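Local coordinates for protein beta-porphyranase A (Bacteroides plebeius, PDB 4AW7) that hydrolyses the sulfated red-algal polysaccharide porphyran at its beta-1,4 linkages between D-galactose and 6-sulfated L-galactose, as a gut-bacterial family 86 glycoside hydrolase, at residues A[228-233]-A[248-253]. Sequence-based numbering, arbitrary orientation.
Sequences VHLYDG and EAVLDM. With GLA (alpha-D-galactopyranose), chain B; GAL (beta-D-galactopyranose), chain D.
Strand 228-233 and helix 248-253 run almost antiparallel, 170° between their directions and 10.6 Å apart at closest approach, a beta-alpha unit of the (beta/alpha)8-type catalytic barrel with the helix packed outside the strand. V228 and L230 lie on the strand face turned to the helix. There V228 CG2 packs 3.6 Å from L251 CD2, the two side chains meeting at a slant, while the ends of L230 and L251 meet head-on, CD1 to CD1 at 4.2 Å. With CG anti to its carbonyl carbon (chi1 -59°), L251 extends toward the strand and divides its two methyls between V228 and L230; V250 CG1 approaches L230 CD2 more loosely at 4.4 Å. Short beta-branched valines and longer leucines together bridge the buried, apolar gap between the axes. H229 and Y231 point from the opposite face into the sugar pocket at subsite -1, holding galactose modelled as both anomers; H229 ND1 comes within 3.2 Å of O1 of the alpha anomer. Y231 OH is hydrogen-bonded to E272, the inferred nucleophile, and H229 ND1 to E146, the inferred proton donor. A phenylalanine in place of Y231 would probably leave the E272 carboxylate without this hydroxyl partner and remove the polar atom facing the sugar: Y231 OH lies 3.2 Å from galactose O6.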
loop_
_atom_site.group_PDB
_atom_site.type_symbol
_atom_site.label_atom_id
_atom_site.label_comp_id
_atom_site.label_asym_id
_atom_site.label_seq_id
_atom_site.Cartn_x
_atom_site.Cartn_y
_atom_site.Cartn_z
ATOM N N VAL A 228 3.740 1.714 -6.313
ATOM C CA VAL A 228 2.559 1.414 -7.072
ATOM C C VAL A 228 1.379 2.186 -6.492
ATOM O O VAL A 228 1.388 2.600 -5.338
ATOM C CB VAL A 228 2.255 -0.076 -7.130
ATOM C CG1 VAL A 228 3.456 -0.938 -7.620
ATOM C CG2 VAL A 228 1.746 -0.528 -5.877
ATOM N N HIS A 229 0.353 2.349 -7.316
ATOM C CA HIS A 229 -0.927 2.918 -6.927
ATOM C C HIS A 229 -1.962 1.813 -6.872
ATOM O O HIS A 229 -1.988 0.943 -7.769
ATOM C CB HIS A 229 -1.354 3.964 -7.948
ATOM C CG HIS A 229 -0.414 5.124 -8.024
ATOM N ND1 HIS A 229 -0.460 6.073 -9.028
ATOM C CD2 HIS A 229 0.615 5.463 -7.214
ATOM C CE1 HIS A 229 0.493 6.966 -8.775
ATOM N NE2 HIS A 229 1.154 6.615 -7.694
ATOM N N LEU A 230 -2.771 1.813 -5.818
ATOM C CA LEU A 230 -3.787 0.781 -5.607
ATOM C C LEU A 230 -5.168 1.393 -5.531
ATOM O O LEU A 230 -5.481 2.114 -4.573
ATOM C CB LEU A 230 -3.504 -0.006 -4.318
ATOM C CG LEU A 230 -2.226 -0.835 -4.303
ATOM C CD1 LEU A 230 -2.023 -1.392 -2.894
ATOM C CD2 LEU A 230 -2.224 -1.936 -5.376
ATOM N N TYR A 231 -5.996 1.062 -6.520
ATOM C CA TYR A 231 -7.343 1.598 -6.608
ATOM C C TYR A 231 -8.394 0.508 -6.800
ATOM O O TYR A 231 -8.186 -0.453 -7.570
ATOM C CB TYR A 231 -7.451 2.578 -7.784
ATOM C CG TYR A 231 -6.857 3.932 -7.448
ATOM C CD1 TYR A 231 -7.587 4.846 -6.698
ATOM C CD2 TYR A 231 -5.604 4.293 -7.859
ATOM C CE1 TYR A 231 -7.062 6.069 -6.370
ATOM C CE2 TYR A 231 -5.065 5.539 -7.534
ATOM C CZ TYR A 231 -5.832 6.419 -6.806
ATOM O OH TYR A 231 -5.335 7.665 -6.486
ATOM N N ASP A 232 -9.533 0.709 -6.156
ATOM C CA ASP A 232 -10.761 0.002 -6.442
ATOM C C ASP A 232 -11.605 0.820 -7.399
ATOM O O ASP A 232 -11.672 2.034 -7.251
ATOM C CB ASP A 232 -11.549 -0.184 -5.145
ATOM C CG ASP A 232 -11.027 -1.256 -4.269
ATOM O OD1 ASP A 232 -10.259 -2.108 -4.722
ATOM O OD2 ASP A 232 -11.379 -1.253 -3.074
ATOM N N GLY A 233 -12.262 0.175 -8.345
ATOM C CA GLY A 233 -13.300 0.808 -9.166
ATOM C C GLY A 233 -14.603 0.750 -8.406
ATOM O O GLY A 233 -14.930 -0.219 -7.667
ATOM N N GLU A 248 -2.922 -7.973 -2.780
ATOM C CA GLU A 248 -1.960 -8.824 -2.108
ATOM C C GLU A 248 -0.999 -9.504 -3.087
ATOM O O GLU A 248 0.193 -9.570 -2.865
ATOM C CB GLU A 248 -2.670 -9.855 -1.214
ATOM C CG GLU A 248 -3.539 -9.265 -0.079
ATOM C CD GLU A 248 -2.828 -8.767 1.165
ATOM O OE1 GLU A 248 -1.587 -8.848 1.255
ATOM O OE2 GLU A 248 -3.587 -8.302 2.059
ATOM N N ALA A 249 -1.548 -10.029 -4.190
ATOM C CA ALA A 249 -0.738 -10.640 -5.255
ATOM C C ALA A 249 0.132 -9.620 -5.965
ATOM O O ALA A 249 1.261 -9.922 -6.338
ATOM C CB ALA A 249 -1.599 -11.374 -6.282
ATOM N N VAL A 250 -0.405 -8.432 -6.230
ATOM C CA VAL A 250 0.341 -7.377 -6.904
ATOM C C VAL A 250 1.626 -7.047 -6.126
ATOM O O VAL A 250 2.723 -6.971 -6.704
ATOM C CB VAL A 250 -0.550 -6.124 -7.079
ATOM C CG1 VAL A 250 0.295 -4.885 -7.384
ATOM C CG2 VAL A 250 -1.587 -6.378 -8.192
ATOM N N LEU A 251 1.466 -6.845 -4.817
ATOM C CA LEU A 251 2.615 -6.483 -4.002
ATOM C C LEU A 251 3.524 -7.663 -3.710
ATOM O O LEU A 251 4.748 -7.523 -3.725
ATOM C CB LEU A 251 2.155 -5.781 -2.707
ATOM C CG LEU A 251 1.337 -4.502 -2.900
ATOM C CD1 LEU A 251 0.974 -3.956 -1.533
ATOM C CD2 LEU A 251 2.041 -3.463 -3.755
ATOM N N ASP A 252 2.944 -8.845 -3.515
ATOM C CA ASP A 252 3.766 -10.034 -3.360
ATOM C C ASP A 252 4.656 -10.281 -4.574
ATOM O O ASP A 252 5.781 -10.742 -4.408
ATOM C CB ASP A 252 2.911 -11.283 -3.119
ATOM C CG ASP A 252 2.460 -11.468 -1.689
ATOM O OD1 ASP A 252 2.536 -10.516 -0.876
ATOM O OD2 ASP A 252 2.038 -12.612 -1.338
ATOM N N MET A 253 4.185 -9.975 -5.784
ATOM C CA MET A 253 5.031 -10.244 -6.951
ATOM C C MET A 253 6.268 -9.375 -6.981
ATOM O O MET A 253 7.356 -9.810 -7.350
ATOM C CB MET A 253 4.273 -10.123 -8.247
ATOM C CG MET A 253 4.956 -10.820 -9.411
ATOM S SD MET A 253 3.830 -10.994 -10.832
ATOM C CE MET A 253 4.832 -12.085 -11.872
HETATM C C1 GLA B . -3.621 8.259 -10.620
HETATM C C2 GLA B . -3.141 9.717 -10.752
HETATM C C3 GLA B . -4.007 10.656 -9.932
HETATM C C4 GLA B . -5.478 10.384 -10.120
HETATM C C5 GLA B . -5.764 8.900 -9.831
HETATM C C6 GLA B . -7.315 8.668 -9.719
HETATM O O1 GLA B . -3.258 7.598 -9.484
HETATM O O2 GLA B . -1.727 9.806 -10.385
HETATM O O3 GLA B . -3.844 11.991 -10.330
HETATM O O4 GLA B . -5.874 10.723 -11.463
HETATM O O5 GLA B . -5.007 8.141 -10.882
HETATM O O6 GLA B . -7.707 8.833 -8.286
HETATM C C1 GAL D . -3.621 8.259 -10.620
HETATM C C2 GAL D . -3.141 9.717 -10.752
HETATM C C3 GAL D . -4.007 10.656 -9.932
HETATM C C4 GAL D . -5.478 10.384 -10.120
HETATM C C5 GAL D . -5.764 8.900 -9.831
HETATM C C6 GAL D . -7.315 8.668 -9.719
HETATM O O1 GAL D . -2.756 7.424 -11.488
HETATM O O2 GAL D . -1.727 9.806 -10.385
HETATM O O3 GAL D . -3.844 11.991 -10.330
HETATM O O4 GAL D . -5.874 10.723 -11.463
HETATM O O5 GAL D . -5.007 8.141 -10.882
HETATM O O6 GAL D . -7.707 8.833 -8.286
#